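Local coordinates for protein alpha-Amylase (Thermotoga maritima, PDB 2B5D) that belongs to glycoside hydrolase family 57, pairing a domain built on a mainly parallel beta sheet ringed by helices with a helical C-terminal region, at residues A[32-36]-A[37-41]; A[272-275]-A[276-280]; A[438-442]-A[443-447]; A[483-486]-A[487-491]. All blocks are in the same frame, centred on the assembly; numbering follows the deposited sequence.

Contact 1 (A[32-36]-A[37-41])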
loop_
_atom_site.group_PDB
_atom_site.type_symbol
_atom_site.label_atom_id
_atom_site.label_comp_id
_atom_site.label_asym_id
_atom_site.label_seq_id
_atom_site.Cartn_x
_atom_site.Cartn_y
_atom_site.Cartn_z
ATOM N N GLU A 32 5.751 -26.640 7.742
ATOM C CA GLU A 32 4.425 -27.099 8.140
ATOM C C GLU A 32 3.933 -28.265 7.266
ATOM O O GLU A 32 3.432 -29.260 7.792
ATOM C CB GLU A 32 3.422 -25.943 8.086
ATOM C CG GLU A 32 3.644 -24.809 9.108
ATOM C CD GLU A 32 2.927 -23.489 8.725
ATOM O OE1 GLU A 32 2.817 -22.592 9.599
ATOM O OE2 GLU A 32 2.471 -23.350 7.560
ATOM N N ALA A 33 4.093 -28.155 5.934
ATOM C CA ALA A 33 3.757 -29.281 5.024
ATOM C C ALA A 33 4.500 -30.567 5.367
ATOM O O ALA A 33 3.900 -31.626 5.396
ATOM C CB ALA A 33 3.957 -28.908 3.598
ATOM N N ILE A 34 5.788 -30.471 5.688
ATOM C CA ILE A 34 6.580 -31.661 6.070
ATOM C C ILE A 34 6.057 -32.251 7.374
ATOM O O ILE A 34 5.899 -33.467 7.515
ATOM C CB ILE A 34 8.107 -31.345 6.212
ATOM C CG1 ILE A 34 8.677 -30.784 4.915
ATOM C CG2 ILE A 34 8.878 -32.580 6.555
ATOM C CD1 ILE A 34 10.178 -30.488 4.963
ATOM N N THR A 35 5.767 -31.366 8.326
ATOM C CA THR A 35 5.379 -31.769 9.677
ATOM C C THR A 35 3.962 -32.298 9.697
ATOM O O THR A 35 3.709 -33.367 10.246
ATOM C CB THR A 35 5.563 -30.597 10.692
ATOM O OG1 THR A 35 6.946 -30.242 10.748
ATOM C CG2 THR A 35 5.097 -30.980 12.097
ATOM N N GLU A 36 3.052 -31.552 9.073
ATOM C CA GLU A 36 1.619 -31.853 9.111
ATOM C C GLU A 36 1.182 -32.928 8.121
ATOM O O GLU A 36 0.248 -33.692 8.401
ATOM C CB GLU A 36 0.814 -30.583 8.828
ATOM C CG GLU A 36 1.170 -29.364 9.689
ATOM C CD GLU A 36 0.263 -29.166 10.903
ATOM O OE1 GLU A 36 0.309 -28.034 11.466
ATOM O OE2 GLU A 36 -0.490 -30.109 11.293
ATOM N N THR A 37 1.827 -32.984 6.954
ATOM C CA THR A 37 1.376 -33.886 5.885
ATOM C C THR A 37 2.375 -34.941 5.449
ATOM O O THR A 37 2.075 -36.100 5.542
ATOM C CB THR A 37 0.842 -33.090 4.663
ATOM O OG1 THR A 37 -0.142 -32.155 5.104
ATOM C CG2 THR A 37 0.200 -34.025 3.638
ATOM N N TYR A 38 3.563 -34.560 4.979
ATOM C CA TYR A 38 4.448 -35.554 4.348
ATOM C C TYR A 38 4.995 -36.658 5.277
ATOM O O TYR A 38 5.001 -37.848 4.909
ATOM C CB TYR A 38 5.581 -34.896 3.559
ATOM C CG TYR A 38 5.137 -33.756 2.694
ATOM C CD1 TYR A 38 3.961 -33.823 1.960
ATOM C CD2 TYR A 38 5.893 -32.606 2.611
ATOM C CE1 TYR A 38 3.549 -32.763 1.170
ATOM C CE2 TYR A 38 5.496 -31.545 1.815
ATOM C CZ TYR A 38 4.313 -31.626 1.107
ATOM O OH TYR A 38 3.918 -30.540 0.324
ATOM N N ILE A 39 5.442 -36.291 6.476
ATOM C CA ILE A 39 5.935 -37.318 7.421
ATOM C C ILE A 39 4.802 -38.173 8.036
ATOM O O ILE A 39 4.945 -39.382 8.146
ATOM C CB ILE A 39 6.919 -36.711 8.491
ATOM C CG1 ILE A 39 8.281 -36.410 7.852
ATOM C CG2 ILE A 39 7.074 -37.630 9.728
ATOM C CD1 ILE A 39 9.203 -35.466 8.694
ATOM N N PRO A 40 3.681 -37.550 8.459
ATOM C CA PRO A 40 2.527 -38.352 8.895
ATOM C C PRO A 40 1.986 -39.330 7.825
ATOM O O PRO A 40 1.454 -40.363 8.187
ATOM C CB PRO A 40 1.465 -37.297 9.220
ATOM C CG PRO A 40 2.230 -36.085 9.563
ATOM C CD PRO A 40 3.431 -36.113 8.636
ATOM N N LEU A 41 2.100 -39.005 6.536
ATOM C CA LEU A 41 1.844 -40.006 5.478
ATOM C C LEU A 41 2.819 -41.165 5.559
ATOM O O LEU A 41 2.427 -42.322 5.532
ATOM C CB LEU A 41 1.897 -39.388 4.076
ATOM C CG LEU A 41 0.762 -38.466 3.628
ATOM C CD1 LEU A 41 1.056 -37.936 2.227
ATOM C CD2 LEU A 41 -0.607 -39.167 3.668
#

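Contact 2 (A[272-275]-A[276-280])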
loop_
_atom_site.group_PDB
_atom_site.type_symbol
_atom_site.label_atom_id
_atom_site.label_comp_id
_atom_site.label_asym_id
_atom_site.label_seq_id
_atom_site.Cartn_x
_atom_site.Cartn_y
_atom_site.Cartn_z
ATOM N N GLU A 272 6.010 -11.932 25.855
ATOM C CA GLU A 272 7.347 -12.207 26.395
ATOM C C GLU A 272 7.626 -13.702 26.431
ATOM O O GLU A 272 8.761 -14.140 26.210
ATOM C CB GLU A 272 7.554 -11.578 27.777
ATOM C CG GLU A 272 9.009 -11.105 27.989
ATOM C CD GLU A 272 9.303 -10.660 29.413
ATOM O OE1 GLU A 272 8.577 -11.095 30.336
ATOM O OE2 GLU A 272 10.267 -9.880 29.603
ATOM N N TYR A 273 6.574 -14.471 26.700
ATOM C CA TYR A 273 6.621 -15.927 26.653
ATOM C C TYR A 273 6.958 -16.440 25.245
ATOM O O TYR A 273 7.814 -17.318 25.073
ATOM C CB TYR A 273 5.274 -16.494 27.108
ATOM C CG TYR A 273 5.209 -18.000 27.101
ATOM C CD1 TYR A 273 5.032 -18.711 25.904
ATOM C CD2 TYR A 273 5.328 -18.722 28.283
ATOM C CE1 TYR A 273 4.981 -20.101 25.892
ATOM C CE2 TYR A 273 5.271 -20.109 28.280
ATOM C CZ TYR A 273 5.097 -20.788 27.084
ATOM O OH TYR A 273 5.042 -22.158 27.090
ATOM N N ILE A 274 6.289 -15.855 24.252
ATOM C CA ILE A 274 6.182 -16.440 22.914
ATOM C C ILE A 274 7.147 -15.865 21.861
ATOM O O ILE A 274 7.250 -16.412 20.760
ATOM C CB ILE A 274 4.684 -16.420 22.412
ATOM C CG1 ILE A 274 4.442 -17.493 21.335
ATOM C CG2 ILE A 274 4.238 -15.010 21.975
ATOM C CD1 ILE A 274 4.592 -18.935 21.830
ATOM N N LYS A 275 7.879 -14.812 22.246
ATOM C CA LYS A 275 8.714 -13.969 21.353
ATOM C C LYS A 275 9.598 -14.670 20.307
ATOM O O LYS A 275 9.559 -14.306 19.127
ATOM C CB LYS A 275 9.550 -12.962 22.185
ATOM C CG LYS A 275 10.581 -12.077 21.399
ATOM C CD LYS A 275 9.993 -11.316 20.172
ATOM C CE LYS A 275 9.002 -10.200 20.543
ATOM N NZ LYS A 275 9.669 -8.916 20.923
ATOM N N ASP A 276 10.398 -15.645 20.730
ATOM C CA ASP A 276 11.317 -16.310 19.797
ATOM C C ASP A 276 10.779 -17.635 19.210
ATOM O O ASP A 276 11.533 -18.590 18.977
ATOM C CB ASP A 276 12.706 -16.480 20.424
ATOM C CG ASP A 276 12.664 -17.228 21.730
ATOM O OD1 ASP A 276 11.569 -17.313 22.336
ATOM O OD2 ASP A 276 13.729 -17.726 22.148
ATOM N N TYR A 277 9.466 -17.670 18.977
ATOM C CA TYR A 277 8.821 -18.743 18.219
ATOM C C TYR A 277 7.894 -18.153 17.169
ATOM O O TYR A 277 7.416 -18.864 16.288
ATOM C CB TYR A 277 8.069 -19.702 19.137
ATOM C CG TYR A 277 8.889 -20.175 20.310
ATOM C CD1 TYR A 277 8.671 -19.653 21.587
ATOM C CD2 TYR A 277 9.903 -21.125 20.146
ATOM C CE1 TYR A 277 9.430 -20.077 22.673
ATOM C CE2 TYR A 277 10.670 -21.553 21.226
ATOM C CZ TYR A 277 10.425 -21.023 22.481
ATOM O OH TYR A 277 11.164 -21.435 23.553
ATOM N N ILE A 278 7.646 -16.851 17.265
ATOM C CA ILE A 278 6.997 -16.106 16.183
ATOM C C ILE A 278 8.053 -15.505 15.248
ATOM O O ILE A 278 9.220 -15.889 15.290
ATOM C CB ILE A 278 6.015 -15.013 16.711
ATOM C CG1 ILE A 278 6.712 -14.113 17.748
ATOM C CG2 ILE A 278 4.738 -15.664 17.244
ATOM C CD1 ILE A 278 5.846 -13.041 18.379
ATOM N N ASP A 279 7.629 -14.565 14.408
ATOM C CA ASP A 279 8.522 -13.862 13.485
ATOM C C ASP A 279 9.562 -13.005 14.231
ATOM O O ASP A 279 9.227 -12.361 15.232
ATOM C CB ASP A 279 7.688 -12.977 12.555
ATOM C CG ASP A 279 8.322 -12.796 11.177
ATOM O OD1 ASP A 279 8.540 -11.632 10.787
ATOM O OD2 ASP A 279 8.589 -13.807 10.476
ATOM N N PRO A 280 10.831 -13.003 13.749
ATOM C CA PRO A 280 11.898 -12.138 14.300
ATOM C C PRO A 280 11.508 -10.655 14.264
ATOM O O PRO A 280 12.028 -9.850 15.043
ATOM C CB PRO A 280 13.085 -12.393 13.356
ATOM C CG PRO A 280 12.487 -13.035 12.110
ATOM C CD PRO A 280 11.332 -13.837 12.635
#

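Contact 3 (A[438-442]-A[443-447])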
loop_
_atom_site.group_PDB
_atom_site.type_symbol
_atom_site.label_atom_id
_atom_site.label_comp_id
_atom_site.label_asym_id
_atom_site.label_seq_id
_atom_site.Cartn_x
_atom_site.Cartn_y
_atom_site.Cartn_z
ATOM N N TYR A 438 23.192 -23.705 -29.786
ATOM C CA TYR A 438 23.016 -25.158 -29.716
ATOM C C TYR A 438 24.343 -25.905 -29.640
ATOM O O TYR A 438 24.538 -26.776 -28.766
ATOM C CB TYR A 438 22.117 -25.707 -30.857
ATOM C CG TYR A 438 21.740 -27.159 -30.579
ATOM C CD1 TYR A 438 20.655 -27.475 -29.740
ATOM C CD2 TYR A 438 22.503 -28.209 -31.100
ATOM C CE1 TYR A 438 20.337 -28.792 -29.439
ATOM C CE2 TYR A 438 22.198 -29.530 -30.818
ATOM C CZ TYR A 438 21.116 -29.818 -29.984
ATOM O OH TYR A 438 20.822 -31.135 -29.702
ATOM N N ASN A 439 25.265 -25.520 -30.526
ATOM C CA ASN A 439 26.567 -26.179 -30.657
ATOM C C ASN A 439 27.756 -25.540 -29.955
ATOM O O ASN A 439 28.885 -26.060 -30.061
ATOM C CB ASN A 439 26.879 -26.376 -32.131
ATOM C CG ASN A 439 25.855 -27.250 -32.796
ATOM O OD1 ASN A 439 25.745 -28.438 -32.478
ATOM N ND2 ASN A 439 25.056 -26.661 -33.659
ATOM N N SER A 440 27.508 -24.430 -29.248
ATOM C CA SER A 440 28.488 -23.831 -28.340
ATOM C C SER A 440 29.116 -24.845 -27.374
ATOM O O SER A 440 28.466 -25.779 -26.921
ATOM C CB SER A 440 27.848 -22.675 -27.559
ATOM O OG SER A 440 28.638 -22.276 -26.441
ATOM N N SER A 441 30.399 -24.658 -27.076
ATOM C CA SER A 441 31.048 -25.423 -26.002
ATOM C C SER A 441 31.542 -24.483 -24.878
ATOM O O SER A 441 32.238 -24.916 -23.951
ATOM C CB SER A 441 32.208 -26.255 -26.566
ATOM O OG SER A 441 33.239 -25.374 -27.018
ATOM N N ASP A 442 31.157 -23.208 -24.968
ATOM C CA ASP A 442 31.487 -22.199 -23.948
ATOM C C ASP A 442 30.649 -22.412 -22.649
ATOM O O ASP A 442 29.443 -22.164 -22.650
ATOM C CB ASP A 442 31.250 -20.817 -24.554
ATOM C CG ASP A 442 31.668 -19.676 -23.636
ATOM O OD1 ASP A 442 31.569 -18.525 -24.095
ATOM O OD2 ASP A 442 32.076 -19.915 -22.472
ATOM N N PRO A 443 31.292 -22.859 -21.545
ATOM C CA PRO A 443 30.542 -23.266 -20.343
ATOM C C PRO A 443 29.980 -22.089 -19.540
ATOM O O PRO A 443 29.203 -22.293 -18.579
ATOM C CB PRO A 443 31.577 -24.032 -19.501
ATOM C CG PRO A 443 32.931 -23.513 -19.970
ATOM C CD PRO A 443 32.756 -22.985 -21.370
ATOM N N LEU A 444 30.387 -20.879 -19.918
ATOM C CA LEU A 444 29.885 -19.665 -19.283
ATOM C C LEU A 444 28.559 -19.300 -19.933
ATOM O O LEU A 444 27.598 -19.055 -19.232
ATOM C CB LEU A 444 30.857 -18.499 -19.429
ATOM C CG LEU A 444 31.100 -17.571 -18.222
ATOM C CD1 LEU A 444 31.324 -16.124 -18.701
ATOM C CD2 LEU A 444 30.025 -17.614 -17.110
ATOM N N VAL A 445 28.530 -19.271 -21.266
ATOM C CA VAL A 445 27.308 -19.040 -22.040
ATOM C C VAL A 445 26.213 -20.057 -21.690
ATOM O O VAL A 445 25.025 -19.725 -21.662
ATOM C CB VAL A 445 27.602 -19.102 -23.541
ATOM C CG1 VAL A 445 26.349 -19.320 -24.337
ATOM C CG2 VAL A 445 28.275 -17.813 -23.997
ATOM N N GLU A 446 26.654 -21.272 -21.390
ATOM C CA GLU A 446 25.808 -22.389 -21.086
ATOM C C GLU A 446 25.189 -22.220 -19.707
ATOM O O GLU A 446 23.978 -22.357 -19.560
ATOM C CB GLU A 446 26.607 -23.692 -21.157
ATOM C CG GLU A 446 25.741 -24.913 -21.503
ATOM C CD GLU A 446 26.277 -26.229 -20.937
ATOM O OE1 GLU A 446 27.213 -26.184 -20.108
ATOM O OE2 GLU A 446 25.739 -27.304 -21.293
ATOM N N ARG A 447 26.027 -21.943 -18.707
ATOM C CA ARG A 447 25.562 -21.520 -17.387
ATOM C C ARG A 447 24.537 -20.358 -17.444
ATOM O O ARG A 447 23.522 -20.365 -16.723
ATOM C CB ARG A 447 26.744 -21.191 -16.511
ATOM C CG ARG A 447 27.431 -22.430 -15.968
ATOM C CD ARG A 447 28.730 -22.053 -15.210
ATOM N NE ARG A 447 28.455 -21.209 -14.046
ATOM C CZ ARG A 447 29.251 -20.244 -13.588
ATOM N NH1 ARG A 447 30.391 -19.962 -14.199
ATOM N NH2 ARG A 447 28.891 -19.545 -12.516
#

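Contact 4 (A[483-486]-A[487-491])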
loop_
_atom_site.group_PDB
_atom_site.type_symbol
_atom_site.label_atom_id
_atom_site.label_comp_id
_atom_site.label_asym_id
_atom_site.label_seq_id
_atom_site.Cartn_x
_atom_site.Cartn_y
_atom_site.Cartn_z
ATOM N N LEU A 483 10.178 -10.526 -10.204
ATOM C CA LEU A 483 11.543 -10.814 -9.792
ATOM C C LEU A 483 12.265 -11.769 -10.803
ATOM O O LEU A 483 13.348 -11.474 -11.288
ATOM C CB LEU A 483 11.529 -11.381 -8.381
ATOM C CG LEU A 483 12.844 -11.840 -7.754
ATOM C CD1 LEU A 483 13.799 -10.659 -7.671
ATOM C CD2 LEU A 483 12.533 -12.351 -6.395
ATOM N N HIS A 484 11.638 -12.894 -11.143
ATOM C CA HIS A 484 12.184 -13.794 -12.153
ATOM C C HIS A 484 12.203 -13.214 -13.561
ATOM O O HIS A 484 13.138 -13.474 -14.301
ATOM C CB HIS A 484 11.473 -15.150 -12.063
ATOM C CG HIS A 484 11.704 -15.818 -10.751
ATOM N ND1 HIS A 484 10.693 -16.051 -9.840
ATOM C CD2 HIS A 484 12.844 -16.207 -10.149
ATOM C CE1 HIS A 484 11.196 -16.620 -8.754
ATOM N NE2 HIS A 484 12.503 -16.733 -8.921
ATOM N N ILE A 485 11.217 -12.403 -13.925
ATOM C CA ILE A 485 11.306 -11.766 -15.204
ATOM C C ILE A 485 12.583 -10.915 -15.279
ATOM O O ILE A 485 13.365 -11.033 -16.230
ATOM C CB ILE A 485 10.056 -10.916 -15.506
ATOM C CG1 ILE A 485 8.875 -11.824 -15.851
ATOM C CG2 ILE A 485 10.312 -9.972 -16.690
ATOM C CD1 ILE A 485 7.512 -11.109 -15.804
ATOM N N LYS A 486 12.795 -10.078 -14.254
ATOM C CA LYS A 486 13.914 -9.153 -14.168
ATOM C C LYS A 486 15.254 -9.880 -14.179
ATOM O O LYS A 486 16.164 -9.459 -14.883
ATOM C CB LYS A 486 13.800 -8.275 -12.906
ATOM C CG LYS A 486 14.962 -7.258 -12.751
ATOM C CD LYS A 486 14.558 -5.815 -13.200
ATOM C CE LYS A 486 15.553 -4.674 -12.726
ATOM N NZ LYS A 486 16.849 -4.623 -13.525
ATOM N N ARG A 487 15.373 -10.952 -13.391
ATOM C CA ARG A 487 16.577 -11.744 -13.406
ATOM C C ARG A 487 16.874 -12.290 -14.819
ATOM O O ARG A 487 18.032 -12.268 -15.286
ATOM C CB ARG A 487 16.470 -12.868 -12.365
ATOM C CG ARG A 487 16.456 -12.353 -10.941
ATOM C CD ARG A 487 16.575 -13.456 -9.900
ATOM N NE ARG A 487 16.683 -12.868 -8.548
ATOM C CZ ARG A 487 16.276 -13.432 -7.402
ATOM N NH1 ARG A 487 15.667 -14.630 -7.396
ATOM N NH2 ARG A 487 16.459 -12.792 -6.233
ATOM N N PHE A 488 15.827 -12.744 -15.521
ATOM C CA PHE A 488 15.995 -13.262 -16.875
ATOM C C PHE A 488 16.495 -12.165 -17.816
ATOM O O PHE A 488 17.391 -12.409 -18.644
ATOM C CB PHE A 488 14.681 -13.886 -17.398
ATOM C CG PHE A 488 14.730 -14.331 -18.852
ATOM C CD1 PHE A 488 14.830 -15.695 -19.179
ATOM C CD2 PHE A 488 14.643 -13.404 -19.874
ATOM C CE1 PHE A 488 14.866 -16.118 -20.503
ATOM C CE2 PHE A 488 14.677 -13.807 -21.207
ATOM C CZ PHE A 488 14.791 -15.180 -21.526
ATOM N N LEU A 489 15.912 -10.971 -17.718
ATOM C CA LEU A 489 16.300 -9.891 -18.615
ATOM C C LEU A 489 17.737 -9.390 -18.376
ATOM O O LEU A 489 18.444 -9.017 -19.322
ATOM C CB LEU A 489 15.345 -8.728 -18.490
ATOM C CG LEU A 489 13.886 -8.970 -18.800
ATOM C CD1 LEU A 489 13.043 -7.805 -18.254
ATOM C CD2 LEU A 489 13.663 -9.115 -20.289
ATOM N N ASN A 490 18.147 -9.371 -17.112
ATOM C CA ASN A 490 19.519 -9.087 -16.764
ATOM C C ASN A 490 20.461 -10.038 -17.441
ATOM O O ASN A 490 21.441 -9.608 -18.030
ATOM C CB ASN A 490 19.753 -9.133 -15.251
ATOM C CG ASN A 490 19.164 -7.938 -14.541
ATOM O OD1 ASN A 490 18.829 -6.925 -15.161
ATOM N ND2 ASN A 490 18.990 -8.067 -13.236
ATOM N N LEU A 491 20.191 -11.334 -17.360
ATOM C CA LEU A 491 21.094 -12.279 -18.018
ATOM C C LEU A 491 21.048 -12.122 -19.535
ATOM O O LEU A 491 22.063 -12.249 -20.216
ATOM C CB LEU A 491 20.796 -13.706 -17.613
ATOM C CG LEU A 491 20.852 -14.015 -16.139
ATOM C CD1 LEU A 491 19.878 -15.161 -15.852
ATOM C CD2 LEU A 491 22.250 -14.357 -15.713
#

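Contact 1 (A[32-36]-A[37-41])
Tyr-38 lays its ring over Ala-33, five residues back in helix 27-47, where the helix widens into a pi-type turn at 34-36. The CB of Ala-33 meets the ring at CE2, 3.5 Å away, while the Ala-33 carbonyl oxygen sits over one face of the ring, offset toward its rim. That oxygen is gripped twice. Tyr-38 N reaches Ala-33 O at 3.0 Å in the carbonyl plane, an i to i+5 bond, and Thr-37 N approaches the same oxygen from above that plane at 2.9 Å with a more bent N-H. The next bond keeps the wide spacing, Ile-39 N to Ile-34 O at 3.0 Å. Ile-34 continues the apolar strip: the Ile-34 and Tyr-38 side chains cross at about a right angle, CG1 of the isoleucine facing CD2 of the ring, and Ile-34 CG2, placed anti to the backbone N (CG1 at chi1 -58°), packs 3.6 Å from Ile-39 CD1. Ile-39 continues outward to Ile-113, Val-116 and Phe-117 of helix 97-119, and Ile-34 touches Tyr-74 of helix 68-91, which joins these helices in a buried layer. Thr-37 OG1 is hydrogen-bonded to Phe-353 O, while Thr-35 OG1 bonds to Tyr-74 OH and Phe-31 O. A kink follows at Pro-40, whose nitrogen has no hydrogen to give to the turn before. Its ring instead lies against two carbonyl oxygens, with Pro-40 CG 3.2 Å from Thr-35 O and 3.3 Å from Glu-36 O.

Contact 2 (A[272-275]-A[276-280])
Tyr-277 and Ile-274 meet where helix 271-274 gives way to loop, in a hydrogen-bonded beta turn: Tyr-277 N donates to Ile-274 O at 3.1 Å, an i to i+3 bond bent to 145° at the hydrogen. The donor is tilted from the carbonyl plane. Beside this bond the Ile-274 side chain crosses the tyrosine obliquely, its CD1 4.1 Å from Tyr-277 CD1, and the Tyr-273 carbonyl oxygen lies in plane at the edge of the same ring, nearest CE1. Over one ring face comes OD1 of the preceding Asp-276. Farther out, helix 68-91 fixes the tyrosine: Tyr-277 OH is hydrogen-bonded to both Glu-83 and Lys-87, its ring rests on Lys-80 and Leu-84, and Lys-80 also bonds to Asp-276 O. These bonds tie the turn to helix 68-91. Ile-274 and Ile-278 pack on Arg-284 and Ile-285 of the loop that follows. Ile-278 tucks CG1 between its own backbone N and carbonyl carbon (chi1 52°), which brings that carbon against the turn, and Ile-278 CG1 lies 3.2 Å from Lys-275 O.

Contact 3 (A[438-442]-A[443-447])
Asp-442 folds its carboxylate over the first turn of helix 443-458 as an N-cap, with OD2 accepting from Leu-444 N at 3.2 Å. The N-H is fairly straight, at 158°, but it meets OD2 from above the carboxylate plane. CG stands anti to the backbone N of Asp-442 (chi1 -175°) and beside the carbonyl carbon, which swings the carboxylate forward over the helix start. The other oxygen, OD1, leans on Val-445 CG2 at 3.4 Å, the two side chains crossing at about a right angle. Asp-442 O takes Glu-446 N at 3.2 Å in the carbonyl plane, closing the first helical turn. This is the close-packed side: Val-445 is buried and also rests on Tyr-437, while Leu-444 turns toward Leu-505 of helix 502-511. Pro-443 is exposed, yet its CD still touches Asp-442 OD2 at 3.3 Å. The loose part is Ser-440, whose OG comes no nearer than 4.3 Å to Val-445 CG1. Glu-446 and Arg-447 carry their charges away to Arg-521 and Glu-509, in salt bridges that tie the helix start to later parts of the domain. Before the cap the loop is held by an ST turn, in which Asp-442 N donates to Ser-440 OG at 3.1 Å.

Contact 4 (A[483-486]-A[487-491])
Lys-486 O receives Asn-490 N at 3.0 Å, one of four successive i to i+4 bonds in helix 473-496; the others join Arg-487 N to Leu-483 O, Phe-488 N to His-484 O and Leu-489 N to Ile-485 O. On the flank facing the second subunit the Lys-486 chain, bent at chi2 and chi4, brings NZ to 3.4 Å from Asn-490 OD1, a weak bond; its stronger partner is His-23 O of the second subunit. Asn-490 ND2 bonds instead to Tyr-508 OH. One turn away, Leu-483 places CD1 over one face of the Arg-487 guanidinium, 3.7 Å from NH2. Arginine runs extended from CG to NE, its CG anti to the carbonyl carbon (chi1 -67°), which carries the charged end back along the helix to Leu-483. Arg-487 NH1 forms a salt bridge to Asp-512, and this probably helps to fix the rotation of the group. On another flank Ile-485 and Leu-489 lie alongside each other, CG2 to CD1 3.8 Å. Phe-488 packs on Met-426 and Met-452 of helices 418-436 and 443-458. Packed on these two and on helix 502-511, helix 473-496 belongs to a helical bundle, the C-terminal region of the protein.

How the contacts relate
The four contacts follow one another along the chain, two in the family 57 region and two in the C-terminal helical region. Contact 1, in helix 27-47, lies about 12 Å from the chain centre; the centres of contacts 1 and 2 are about 23 Å apart, and helix 68-91 touches both. Contacts 3 and 4 have centres about 19 Å apart on the consecutive helices 443-458 and 473-496, both packed against helix 502-511. Contacts 2 and 3 are the most distant pair, centres about 49 Å apart. Contact 4 bonds to and packs on the second subunit, and contact 2 meets it with Lys-275 near a like charge, while contacts 1 and 3 stay within their own chain.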